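Local coordinates for protein iminosuccinate reductase (Paracoccus denitrificans, PDB 6RQA) that reduces iminosuccinate to L-aspartate with NADH, regenerating the amino group donor for the beta-hydroxyaspartate cycle of glyoxylate assimilation, at residues A48-R53 with T262-Q267; A135-I140 with M164-N169; A266-I271 with D286-L291. All coordinates share one frame; numbering follows the deposited sequence.

Contact 1 (A48-R53 with T262-Q267)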
ATOM      1  N   ALA A  48      -1.565 -17.749 -15.800  1.00 38.31           N
ATOM      2  CA  ALA A  48      -2.523 -18.847 -15.739  1.00 46.40           C
ATOM      3  C   ALA A  48      -3.331 -18.807 -14.447  1.00 47.39           C
ATOM      4  O   ALA A  48      -4.539 -19.073 -14.455  1.00 40.63           O
ATOM      5  CB  ALA A  48      -1.795 -20.184 -15.879  1.00 39.82           C
ATOM      6  N   SER A  49      -2.686 -18.473 -13.327  1.00 46.23           N
ATOM      7  CA  SER A  49      -3.398 -18.406 -12.054  1.00 45.27           C
ATOM      8  C   SER A  49      -4.446 -17.301 -12.063  1.00 49.86           C
ATOM      9  O   SER A  49      -5.527 -17.459 -11.485  1.00 44.99           O
ATOM     10  CB  SER A  49      -2.409 -18.199 -10.907  1.00 45.76           C
ATOM     11  OG  SER A  49      -1.484 -19.269 -10.831  1.00 44.24           O
ATOM     12  N   MET A  50      -4.143 -16.172 -12.711  1.00 40.83           N
ATOM     13  CA  MET A  50      -5.122 -15.095 -12.814  1.00 37.85           C
ATOM     14  C   MET A  50      -6.305 -15.504 -13.681  1.00 41.96           C
ATOM     15  O   MET A  50      -7.452 -15.154 -13.380  1.00 49.36           O
ATOM     16  CB  MET A  50      -4.464 -13.835 -13.373  1.00 32.89           C
ATOM     17  CG  MET A  50      -3.412 -13.223 -12.470  1.00 42.32           C
ATOM     18  SD  MET A  50      -2.568 -11.839 -13.259  1.00 48.35           S
ATOM     19  CE  MET A  50      -3.941 -10.720 -13.528  1.00 51.41           C
ATOM     20  N   ALA A  51      -6.045 -16.238 -14.765  1.00 30.06           N
ATOM     21  CA  ALA A  51      -7.131 -16.693 -15.626  1.00 32.86           C
ATOM     22  C   ALA A  51      -8.006 -17.715 -14.915  1.00 40.19           C
ATOM     23  O   ALA A  51      -9.232 -17.703 -15.066  1.00 32.73           O
ATOM     24  CB  ALA A  51      -6.568 -17.280 -16.917  1.00 32.16           C
ATOM     25  N   ARG A  52      -7.394 -18.609 -14.138  1.00 41.62           N
ATOM     26  CA  ARG A  52      -8.134 -19.600 -13.369  1.00 43.61           C
ATOM     27  C   ARG A  52      -8.699 -19.040 -12.073  1.00 47.71           C
ATOM     28  O   ARG A  52      -9.276 -19.803 -11.291  1.00 37.18           O
ATOM     29  CB  ARG A  52      -7.241 -20.806 -13.060  1.00 44.40           C
ATOM     30  CG  ARG A  52      -6.730 -21.542 -14.291  1.00 42.58           C
ATOM     31  CD  ARG A  52      -6.116 -22.881 -13.908  1.00 54.68           C
ATOM     32  NE  ARG A  52      -4.716 -22.989 -14.305  1.00 64.34           N
ATOM     33  CZ  ARG A  52      -4.298 -23.553 -15.433  1.00 68.89           C
ATOM     34  NH1 ARG A  52      -5.177 -24.066 -16.285  1.00 72.21           N
ATOM     35  NH2 ARG A  52      -3.003 -23.609 -15.710  1.00 69.79           N
ATOM     36  N   ARG A  53      -8.539 -17.736 -11.829  1.00 45.23           N
ATOM     37  CA  ARG A  53      -9.071 -17.067 -10.641  1.00 45.81           C
ATOM     38  C   ARG A  53      -8.497 -17.648  -9.350  1.00 47.93           C
ATOM     39  O   ARG A  53      -9.159 -17.647  -8.310  1.00 57.67           O
ATOM     40  CB  ARG A  53     -10.602 -17.108 -10.616  1.00 53.84           C
ATOM     41  CG  ARG A  53     -11.251 -16.421 -11.807  1.00 60.68           C
ATOM     42  CD  ARG A  53     -10.783 -14.980 -11.930  1.00 62.28           C
ATOM     43  NE  ARG A  53     -11.413 -14.291 -13.054  1.00 68.16           N
ATOM     44  CZ  ARG A  53     -10.869 -14.173 -14.261  1.00 64.94           C
ATOM     45  NH1 ARG A  53      -9.675 -14.695 -14.508  1.00 72.97           N
ATOM     46  NH2 ARG A  53     -11.516 -13.529 -15.221  1.00 62.04           N
ATOM     47  N   THR A 262      -4.600  -8.676 -22.642  1.00 55.37           N
ATOM     48  CA  THR A 262      -4.006  -7.854 -21.595  1.00 52.11           C
ATOM     49  C   THR A 262      -3.822  -8.696 -20.342  1.00 48.08           C
ATOM     50  O   THR A 262      -4.254  -9.850 -20.269  1.00 52.96           O
ATOM     51  CB  THR A 262      -4.864  -6.621 -21.292  1.00 47.32           C
ATOM     52  OG1 THR A 262      -4.150  -5.746 -20.412  1.00 43.78           O
ATOM     53  CG2 THR A 262      -6.166  -7.032 -20.625  1.00 52.61           C
ATOM     54  N   ASP A 263      -3.165  -8.096 -19.349  1.00 51.08           N
ATOM     55  CA  ASP A 263      -2.977  -8.726 -18.047  1.00 56.25           C
ATOM     56  C   ASP A 263      -4.116  -8.405 -17.088  1.00 58.30           C
ATOM     57  O   ASP A 263      -4.622  -9.301 -16.404  1.00 63.92           O
ATOM     58  CB  ASP A 263      -1.637  -8.292 -17.443  1.00 48.43           C
ATOM     59  CG  ASP A 263      -1.386  -6.799 -17.580  1.00 48.31           C
ATOM     60  OD1 ASP A 263      -2.343  -6.049 -17.866  1.00 44.25           O
ATOM     61  OD2 ASP A 263      -0.222  -6.377 -17.410  1.00 44.62           O
ATOM     62  N   GLU A 264      -4.532  -7.142 -17.029  1.00 57.41           N
ATOM     63  CA  GLU A 264      -5.665  -6.715 -16.218  1.00 65.93           C
ATOM     64  C   GLU A 264      -6.566  -5.852 -17.089  1.00 67.38           C
ATOM     65  O   GLU A 264      -6.153  -4.776 -17.534  1.00 72.73           O
ATOM     66  CB  GLU A 264      -5.202  -5.942 -14.979  1.00 67.49           C
ATOM     67  CG  GLU A 264      -6.297  -5.683 -13.957  1.00 74.03           C
ATOM     68  CD  GLU A 264      -6.765  -6.951 -13.268  1.00 79.13           C
ATOM     69  OE1 GLU A 264      -5.991  -7.931 -13.226  1.00 79.45           O
ATOM     70  OE2 GLU A 264      -7.909  -6.970 -12.768  1.00 81.88           O
ATOM     71  N   VAL A 265      -7.788  -6.329 -17.337  1.00 59.15           N
ATOM     72  CA  VAL A 265      -8.700  -5.618 -18.231  1.00 50.96           C
ATOM     73  C   VAL A 265      -9.087  -4.266 -17.649  1.00 52.85           C
ATOM     74  O   VAL A 265      -9.298  -3.298 -18.391  1.00 59.55           O
ATOM     75  CB  VAL A 265      -9.942  -6.484 -18.522  1.00 58.66           C
ATOM     76  CG1 VAL A 265     -10.816  -5.829 -19.583  1.00 58.56           C
ATOM     77  CG2 VAL A 265      -9.527  -7.885 -18.952  1.00 54.19           C
ATOM     78  N   ALA A 266      -9.182  -4.173 -16.320  1.00 51.46           N
ATOM     79  CA  ALA A 266      -9.532  -2.905 -15.687  1.00 55.82           C
ATOM     80  C   ALA A 266      -8.456  -1.852 -15.921  1.00 64.68           C
ATOM     81  O   ALA A 266      -8.770  -0.686 -16.187  1.00 70.26           O
ATOM     82  CB  ALA A 266      -9.765  -3.115 -14.191  1.00 45.44           C
ATOM     83  N   GLN A 267      -7.183  -2.242 -15.830  1.00 63.92           N
ATOM     84  CA  GLN A 267      -6.099  -1.293 -16.061  1.00 55.16           C
ATOM     85  C   GLN A 267      -5.882  -1.024 -17.544  1.00 48.12           C
ATOM     86  O   GLN A 267      -5.472   0.083 -17.913  1.00 55.69           O
ATOM     87  CB  GLN A 267      -4.803  -1.805 -15.430  1.00 43.42           C
ATOM     88  CG  GLN A 267      -4.901  -2.079 -13.936  1.00 57.95           C
ATOM     89  CD  GLN A 267      -3.585  -2.546 -13.341  1.00 66.86           C
ATOM     90  OE1 GLN A 267      -2.522  -2.353 -13.929  1.00 73.77           O
ATOM     91  NE2 GLN A 267      -3.654  -3.168 -12.168  1.00 66.57           N
TER

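Contact 2 (A135-I140 with M164-N169)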
ATOM      1  N   ALA A 135       6.735 -10.798 -19.115  1.00 29.34           N
ATOM      2  CA  ALA A 135       5.344 -10.675 -19.538  1.00 34.64           C
ATOM      3  C   ALA A 135       5.238 -10.540 -21.051  1.00 32.77           C
ATOM      4  O   ALA A 135       4.382 -11.174 -21.680  1.00 40.98           O
ATOM      5  CB  ALA A 135       4.686  -9.481 -18.844  1.00 26.64           C
ATOM      6  N   SER A 136       6.103  -9.723 -21.656  1.00 39.16           N
ATOM      7  CA  SER A 136       6.096  -9.589 -23.109  1.00 32.73           C
ATOM      8  C   SER A 136       6.488 -10.897 -23.787  1.00 29.69           C
ATOM      9  O   SER A 136       5.953 -11.236 -24.848  1.00 28.56           O
ATOM     10  CB  SER A 136       7.035  -8.461 -23.534  1.00 39.73           C
ATOM     11  OG  SER A 136       7.049  -8.317 -24.944  1.00 52.35           O
ATOM     12  N   ALA A 137       7.417 -11.646 -23.188  1.00 27.75           N
ATOM     13  CA  ALA A 137       7.838 -12.912 -23.779  1.00 32.02           C
ATOM     14  C   ALA A 137       6.734 -13.960 -23.713  1.00 34.04           C
ATOM     15  O   ALA A 137       6.629 -14.803 -24.613  1.00 35.98           O
ATOM     16  CB  ALA A 137       9.102 -13.421 -23.085  1.00 31.78           C
ATOM     17  N   VAL A 138       5.907 -13.928 -22.665  1.00 30.04           N
ATOM     18  CA  VAL A 138       4.790 -14.864 -22.573  1.00 36.20           C
ATOM     19  C   VAL A 138       3.794 -14.612 -23.698  1.00 37.22           C
ATOM     20  O   VAL A 138       3.311 -15.552 -24.341  1.00 34.59           O
ATOM     21  CB  VAL A 138       4.121 -14.767 -21.187  1.00 31.91           C
ATOM     22  CG1 VAL A 138       2.838 -15.582 -21.156  1.00 34.56           C
ATOM     23  CG2 VAL A 138       5.077 -15.242 -20.103  1.00 27.38           C
ATOM     24  N   SER A 139       3.478 -13.340 -23.958  1.00 34.68           N
ATOM     25  CA  SER A 139       2.581 -13.015 -25.062  1.00 34.69           C
ATOM     26  C   SER A 139       3.165 -13.442 -26.400  1.00 44.45           C
ATOM     27  O   SER A 139       2.421 -13.837 -27.303  1.00 46.21           O
ATOM     28  CB  SER A 139       2.276 -11.518 -25.073  1.00 41.12           C
ATOM     29  OG  SER A 139       3.410 -10.772 -25.478  1.00 45.33           O
ATOM     30  N   ILE A 140       4.490 -13.370 -26.547  1.00 41.80           N
ATOM     31  CA  ILE A 140       5.126 -13.824 -27.781  1.00 35.19           C
ATOM     32  C   ILE A 140       4.940 -15.327 -27.949  1.00 40.77           C
ATOM     33  O   ILE A 140       4.539 -15.804 -29.016  1.00 42.46           O
ATOM     34  CB  ILE A 140       6.614 -13.433 -27.795  1.00 42.86           C
ATOM     35  CG1 ILE A 140       6.769 -11.915 -27.887  1.00 42.50           C
ATOM     36  CG2 ILE A 140       7.339 -14.114 -28.946  1.00 39.95           C
ATOM     37  CD1 ILE A 140       8.206 -11.450 -27.869  1.00 47.88           C
ATOM     38  N   MET A 164      14.504  -7.336 -25.322  1.00 42.60           N
ATOM     39  CA  MET A 164      15.100  -8.063 -26.439  1.00 43.77           C
ATOM     40  C   MET A 164      15.674  -9.400 -25.987  1.00 41.87           C
ATOM     41  O   MET A 164      15.537 -10.410 -26.690  1.00 32.21           O
ATOM     42  CB  MET A 164      16.180  -7.210 -27.107  1.00 44.87           C
ATOM     43  CG  MET A 164      16.713  -7.797 -28.407  1.00 56.13           C
ATOM     44  SD  MET A 164      18.001  -6.795 -29.177  1.00 51.60           S
ATOM     45  CE  MET A 164      17.136  -5.248 -29.410  1.00 47.92           C
ATOM     46  N   ARG A 165      16.316  -9.431 -24.818  1.00 35.23           N
ATOM     47  CA  ARG A 165      16.880 -10.683 -24.323  1.00 34.03           C
ATOM     48  C   ARG A 165      15.788 -11.698 -24.009  1.00 52.54           C
ATOM     49  O   ARG A 165      15.928 -12.885 -24.326  1.00 60.43           O
ATOM     50  CB  ARG A 165      17.745 -10.424 -23.088  1.00 36.72           C
ATOM     51  CG  ARG A 165      19.123  -9.864 -23.404  1.00 51.30           C
ATOM     52  CD  ARG A 165      20.022  -9.875 -22.177  1.00 54.93           C
ATOM     53  NE  ARG A 165      19.712  -8.792 -21.249  1.00 62.74           N
ATOM     54  CZ  ARG A 165      20.351  -7.626 -21.225  1.00 66.00           C
ATOM     55  NH1 ARG A 165      21.339  -7.392 -22.077  1.00 63.89           N
ATOM     56  NH2 ARG A 165      20.003  -6.696 -20.346  1.00 72.59           N
ATOM     57  N   ALA A 166      14.692 -11.253 -23.390  1.00 48.39           N
ATOM     58  CA  ALA A 166      13.613 -12.178 -23.060  1.00 38.85           C
ATOM     59  C   ALA A 166      12.895 -12.672 -24.309  1.00 41.26           C
ATOM     60  O   ALA A 166      12.441 -13.822 -24.348  1.00 34.49           O
ATOM     61  CB  ALA A 166      12.624 -11.512 -22.103  1.00 26.52           C
ATOM     62  N   ALA A 167      12.792 -11.828 -25.338  1.00 34.36           N
ATOM     63  CA  ALA A 167      12.127 -12.245 -26.568  1.00 35.02           C
ATOM     64  C   ALA A 167      12.976 -13.248 -27.338  1.00 42.46           C
ATOM     65  O   ALA A 167      12.449 -14.229 -27.879  1.00 37.98           O
ATOM     66  CB  ALA A 167      11.815 -11.026 -27.434  1.00 34.95           C
ATOM     67  N   ALA A 168      14.289 -13.022 -27.399  1.00 46.31           N
ATOM     68  CA  ALA A 168      15.176 -13.955 -28.083  1.00 45.24           C
ATOM     69  C   ALA A 168      15.315 -15.274 -27.337  1.00 44.83           C
ATOM     70  O   ALA A 168      15.712 -16.274 -27.943  1.00 52.13           O
ATOM     71  CB  ALA A 168      16.554 -13.323 -28.280  1.00 42.99           C
ATOM     72  N   ASN A 169      14.998 -15.299 -26.041  1.00 47.09           N
ATOM     73  CA  ASN A 169      15.114 -16.529 -25.267  1.00 53.56           C
ATOM     74  C   ASN A 169      13.916 -17.448 -25.467  1.00 47.17           C
ATOM     75  O   ASN A 169      14.060 -18.673 -25.376  1.00 44.74           O
ATOM     76  CB  ASN A 169      15.283 -16.197 -23.782  1.00 65.68           C
ATOM     77  CG  ASN A 169      15.382 -17.437 -22.912  1.00 77.72           C
ATOM     78  OD1 ASN A 169      14.395 -17.877 -22.321  1.00 70.72           O
ATOM     79  ND2 ASN A 169      16.579 -18.007 -22.828  1.00 81.88           N
TER

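Contact 3 (A266-I271 with D286-L291)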
ATOM      1  N   ALA A 266      -9.182  -4.173 -16.320  1.00 51.46           N
ATOM      2  CA  ALA A 266      -9.532  -2.905 -15.687  1.00 55.82           C
ATOM      3  C   ALA A 266      -8.456  -1.852 -15.921  1.00 64.68           C
ATOM      4  O   ALA A 266      -8.770  -0.686 -16.187  1.00 70.26           O
ATOM      5  CB  ALA A 266      -9.765  -3.115 -14.191  1.00 45.44           C
ATOM      6  N   GLN A 267      -7.183  -2.242 -15.830  1.00 63.92           N
ATOM      7  CA  GLN A 267      -6.099  -1.293 -16.061  1.00 55.16           C
ATOM      8  C   GLN A 267      -5.882  -1.024 -17.544  1.00 48.12           C
ATOM      9  O   GLN A 267      -5.472   0.083 -17.913  1.00 55.69           O
ATOM     10  CB  GLN A 267      -4.803  -1.805 -15.430  1.00 43.42           C
ATOM     11  CG  GLN A 267      -4.901  -2.079 -13.936  1.00 57.95           C
ATOM     12  CD  GLN A 267      -3.585  -2.546 -13.341  1.00 66.86           C
ATOM     13  OE1 GLN A 267      -2.522  -2.353 -13.929  1.00 73.77           O
ATOM     14  NE2 GLN A 267      -3.654  -3.168 -12.168  1.00 66.57           N
ATOM     15  N   SER A 268      -6.153  -2.010 -18.403  1.00 54.75           N
ATOM     16  CA  SER A 268      -5.926  -1.833 -19.834  1.00 50.90           C
ATOM     17  C   SER A 268      -6.810  -0.732 -20.406  1.00 57.78           C
ATOM     18  O   SER A 268      -6.362   0.066 -21.238  1.00 45.54           O
ATOM     19  CB  SER A 268      -6.170  -3.149 -20.570  1.00 37.09           C
ATOM     20  OG  SER A 268      -6.091  -2.966 -21.973  1.00 46.53           O
ATOM     21  N   VAL A 269      -8.073  -0.670 -19.972  1.00 64.36           N
ATOM     22  CA  VAL A 269      -9.007   0.323 -20.499  1.00 71.41           C
ATOM     23  C   VAL A 269      -8.838   1.697 -19.872  1.00 80.61           C
ATOM     24  O   VAL A 269      -9.382   2.675 -20.399  1.00 90.90           O
ATOM     25  CB  VAL A 269     -10.464  -0.137 -20.300  1.00 74.10           C
ATOM     26  CG1 VAL A 269     -10.696  -1.473 -20.989  1.00 75.20           C
ATOM     27  CG2 VAL A 269     -10.791  -0.231 -18.819  1.00 62.83           C
ATOM     28  N   SER A 270      -8.102   1.802 -18.768  1.00 75.35           N
ATOM     29  CA  SER A 270      -7.930   3.063 -18.056  1.00 65.35           C
ATOM     30  C   SER A 270      -6.535   3.648 -18.211  1.00 61.84           C
ATOM     31  O   SER A 270      -6.391   4.804 -18.619  1.00 59.30           O
ATOM     32  CB  SER A 270      -8.251   2.869 -16.567  1.00 61.78           C
ATOM     33  OG  SER A 270      -7.431   1.864 -15.997  1.00 67.20           O
ATOM     34  N   ILE A 271      -5.496   2.878 -17.893  1.00 56.94           N
ATOM     35  CA  ILE A 271      -4.120   3.358 -17.983  1.00 59.00           C
ATOM     36  C   ILE A 271      -3.324   2.675 -19.083  1.00 58.44           C
ATOM     37  O   ILE A 271      -2.216   3.137 -19.400  1.00 52.96           O
ATOM     38  CB  ILE A 271      -3.383   3.211 -16.635  1.00 52.94           C
ATOM     39  CG1 ILE A 271      -3.382   1.750 -16.183  1.00 47.30           C
ATOM     40  CG2 ILE A 271      -4.021   4.101 -15.581  1.00 56.76           C
ATOM     41  CD1 ILE A 271      -2.619   1.503 -14.903  1.00 54.29           C
ATOM     42  N   ASP A 286     -15.352  -5.279 -23.266  1.00 69.01           N
ATOM     43  CA  ASP A 286     -15.607  -6.739 -23.322  1.00 67.44           C
ATOM     44  C   ASP A 286     -14.890  -7.326 -24.525  1.00 66.57           C
ATOM     45  O   ASP A 286     -14.808  -8.517 -24.635  1.00 76.65           O
ATOM     46  CB  ASP A 286     -17.081  -7.111 -23.175  1.00 80.29           C
ATOM     47  CG  ASP A 286     -18.035  -6.224 -23.932  1.00 90.99           C
ATOM     48  OD1 ASP A 286     -18.842  -5.573 -23.280  1.00 93.98           O
ATOM     49  OD2 ASP A 286     -17.988  -6.236 -25.161  1.00 95.35           O
ATOM     50  N   GLN A 287     -14.401  -6.474 -25.396  1.00 72.18           N
ATOM     51  CA  GLN A 287     -13.590  -6.922 -26.520  1.00 72.24           C
ATOM     52  C   GLN A 287     -12.114  -7.042 -26.167  1.00 70.42           C
ATOM     53  O   GLN A 287     -11.304  -7.357 -27.046  1.00 67.93           O
ATOM     54  CB  GLN A 287     -13.760  -5.970 -27.707  1.00 72.00           C
ATOM     55  CG  GLN A 287     -15.156  -5.964 -28.304  1.00 75.86           C
ATOM     56  CD  GLN A 287     -15.312  -4.935 -29.404  1.00 76.75           C
ATOM     57  OE1 GLN A 287     -14.592  -3.938 -29.444  1.00 71.96           O
ATOM     58  NE2 GLN A 287     -16.255  -5.174 -30.309  1.00 83.12           N
ATOM     59  N   VAL A 288     -11.748  -6.798 -24.914  1.00 69.08           N
ATOM     60  CA  VAL A 288     -10.365  -6.867 -24.459  1.00 64.30           C
ATOM     61  C   VAL A 288     -10.181  -8.202 -23.747  1.00 58.13           C
ATOM     62  O   VAL A 288     -10.735  -8.421 -22.664  1.00 65.94           O
ATOM     63  CB  VAL A 288     -10.014  -5.688 -23.543  1.00 60.32           C
ATOM     64  CG1 VAL A 288      -8.598  -5.826 -23.014  1.00 61.38           C
ATOM     65  CG2 VAL A 288     -10.183  -4.372 -24.289  1.00 58.86           C
ATOM     66  N   GLY A 289      -9.402  -9.096 -24.351  1.00 49.04           N
ATOM     67  CA  GLY A 289      -9.187 -10.415 -23.799  1.00 38.55           C
ATOM     68  C   GLY A 289      -8.118 -10.439 -22.724  1.00 39.72           C
ATOM     69  O   GLY A 289      -7.549  -9.421 -22.332  1.00 34.69           O
ATOM     70  N   GLU A 290      -7.846 -11.647 -22.237  1.00 48.19           N
ATOM     71  CA  GLU A 290      -6.848 -11.880 -21.201  1.00 48.37           C
ATOM     72  C   GLU A 290      -5.782 -12.819 -21.741  1.00 52.95           C
ATOM     73  O   GLU A 290      -6.101 -13.907 -22.233  1.00 54.96           O
ATOM     74  CB  GLU A 290      -7.483 -12.473 -19.941  1.00 54.60           C
ATOM     75  CG  GLU A 290      -8.559 -11.606 -19.312  1.00 60.85           C
ATOM     76  CD  GLU A 290      -9.187 -12.251 -18.093  1.00 75.45           C
ATOM     77  OE1 GLU A 290      -8.722 -13.338 -17.688  1.00 75.02           O
ATOM     78  OE2 GLU A 290     -10.145 -11.673 -17.537  1.00 83.91           O
ATOM     79  N   LEU A 291      -4.518 -12.397 -21.648  1.00 54.21           N
ATOM     80  CA  LEU A 291      -3.422 -13.252 -22.091  1.00 50.08           C
ATOM     81  C   LEU A 291      -3.373 -14.543 -21.286  1.00 44.36           C
ATOM     82  O   LEU A 291      -3.053 -15.609 -21.825  1.00 46.82           O
ATOM     83  CB  LEU A 291      -2.094 -12.504 -21.985  1.00 41.86           C
ATOM     84  CG  LEU A 291      -0.848 -13.321 -22.341  1.00 33.91           C
ATOM     85  CD1 LEU A 291      -0.898 -13.771 -23.795  1.00 45.73           C
ATOM     86  CD2 LEU A 291       0.421 -12.538 -22.063  1.00 31.13           C
TER

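Contact 1 (A48-R53 with T262-Q267)
M50 meets D263 and E264 with one atom, its terminal methyl. The CE of M50 lies 3.3 Å from the backbone O of D263. The same M50 CE is 3.5 Å from OE1 of E264. This methyl end is the close part of the contact. It faces two oxygens that lie to the same side of it, a peptide carbonyl and a carboxylate oxygen. Both are apolar-to-polar van der Waals contacts. The backbones stay apart, with M50 CA and D263 CA separated by 8.5 Å, and the methyl end bridges the gap.

The M50 chain runs out extended from the end of helix 36-51 and then bends at its last torsion (chi3 61°), which turns CE aside from the line of the chain. E264 comes across it at about a right angle. Its CG is anti to the backbone N (chi1 -169°), and the second torsion bends the chain so that the carboxylate comes nearer to M50.

The N of E264 donates to OD1 of D263 at 2.6 Å, on the anti side of that carboxylate. E264 itself is the N-cap residue of helix 265-270. The D263 carboxylate also bonds to T313 OG1 and G314 N, next to the NAD-binding residue G312.

The solvent side is looser. E264 is partly exposed. R53 is exposed, does not touch 262-267, and leaves the helix with positive phi in a Schellman motif. Its NH2 forms a salt bridge with E290.

The contact lies where the two sheets of the chain adjoin. Strand 259-262, just before D263, belongs to the parallel, Rossmann-type sheet. M50 and E264 both touch N57 on strand 55-64 of the mixed sheet, and M50 also rests on L317 of helix 316-333.

Contact 2 (A135-I140 with M164-N169)
A137 and I140 pack against A166 and A167 where two helices of the Rossmann-type NAD-binding domain lie side by side. Helix 125-143 leads into strand 150-154 of the parallel sheet, and that strand leads into helix 158-170. Each helix carries NAD-binding residues nearer its N-terminal end: R131 on the first, H158 and Q159 on the second. The contact itself is plain packing further along both helices.

Three of the four meeting residues are alanines, which is consistent with the close approach of the helices. The nearest backbone pair is A137 with A167, whose CA atoms are 5.2 Å apart. The methyl of A137 points at the other helix and sits 3.6 Å from the carbonyl O of A166. The two methyls also meet, with A137 CB 4.1 Å from A166 CB. A137 therefore packs on both backbone and side chain of its neighbour.

I140 lies one turn further on. It reaches across with its longer branch alone. CG1 is anti to the carbonyl carbon (chi1 -67°) and the chain is then fully extended, which carries CD1 to 3.7 Å from A167 CB. The tip of I140 and the methyl of A167 make a second apolar contact beside the alanine pair. All four residues are buried.

Neighbouring elements surround the contact. F40 of helix 36-51 touches A137, while I140 also touches H236 of strand 235-239 and H171.

S139 takes no part in the alanine packing. Its hydroxyl bonds to H236 NE2 and also donates to the carbonyl of S136, one turn back. The S136 oxygen takes two donors from the same face of its plane: S139 OG at 2.7 Å and the I140 backbone N at 3.1 Å.

Contact 3 (A266-I271 with D286-L291)
V288 faces S268 and V269 with both methyls of its isopropyl fork. Each methyl takes a different partner. CG1 of V288 lies 3.9 Å from OG of S268, and CG2 of V288 lies 4.4 Å from CG1 of V269. The fork is set by chi1 of 177°. This puts CG1 anti to the backbone N, with CG2 beside that N and anti to the carbonyl carbon. V288 is buried, and its two branches reach two successive residues of the helix.

All three side chains start out toward the opposite segment. They meet near their ends and leave the backbones apart: the closest CA atoms, S268 and V288, are 8.2 Å from each other. The V269 contact is purely apolar and fairly wide. V269 is partly exposed, so this end of the contact is the more open one.

The S268 end is buried and has a polar side. OG is anti to the backbone N (chi1 174°), which leaves it beside the carbonyl carbon, where it reaches both V288 CG1 and D311. It touches the valine methyl, yet its polar partner is elsewhere: it is hydrogen-bonded to OD2 of D311, at the end of strand 307-311. The valine methyl thus packs against a hydroxyl whose polar need is already met.

The arrangement belongs to a beta-alpha-beta crossover. Strand 259-262 leads into helix 265-270, and the chain returns through helix 275-279 to the weakly bonded strand 288-290, parallel to the first strand and outermost in this chain's sheet. S268 and V288 both touch T262 of strand 259-262. V288 also packs on I260 of that strand and on V265 of the helix.

How the contacts relate
Contacts 1 and 3 are neighbours, with centres 9 Å apart. They share A266 and Q267 of helix 265-270. T262 O and L291 N, 2.9 Å apart, probably form a hydrogen bond between them. Contact 2 lies about 18 Å from contact 1 and 20 Å from contact 3, centre to centre. It does not touch contact 1, but it meets contact 3 where CD2 of L291 packs 3.7 Å from CB of S139. Contact 1 is nearest the cofactor: the D263 side chain is about 6 Å from the bound NAD. In contact 3 the S268 side chain is about 10 Å from the NAD. In contact 2 the A166 side chain is about 12 Å from the NAD.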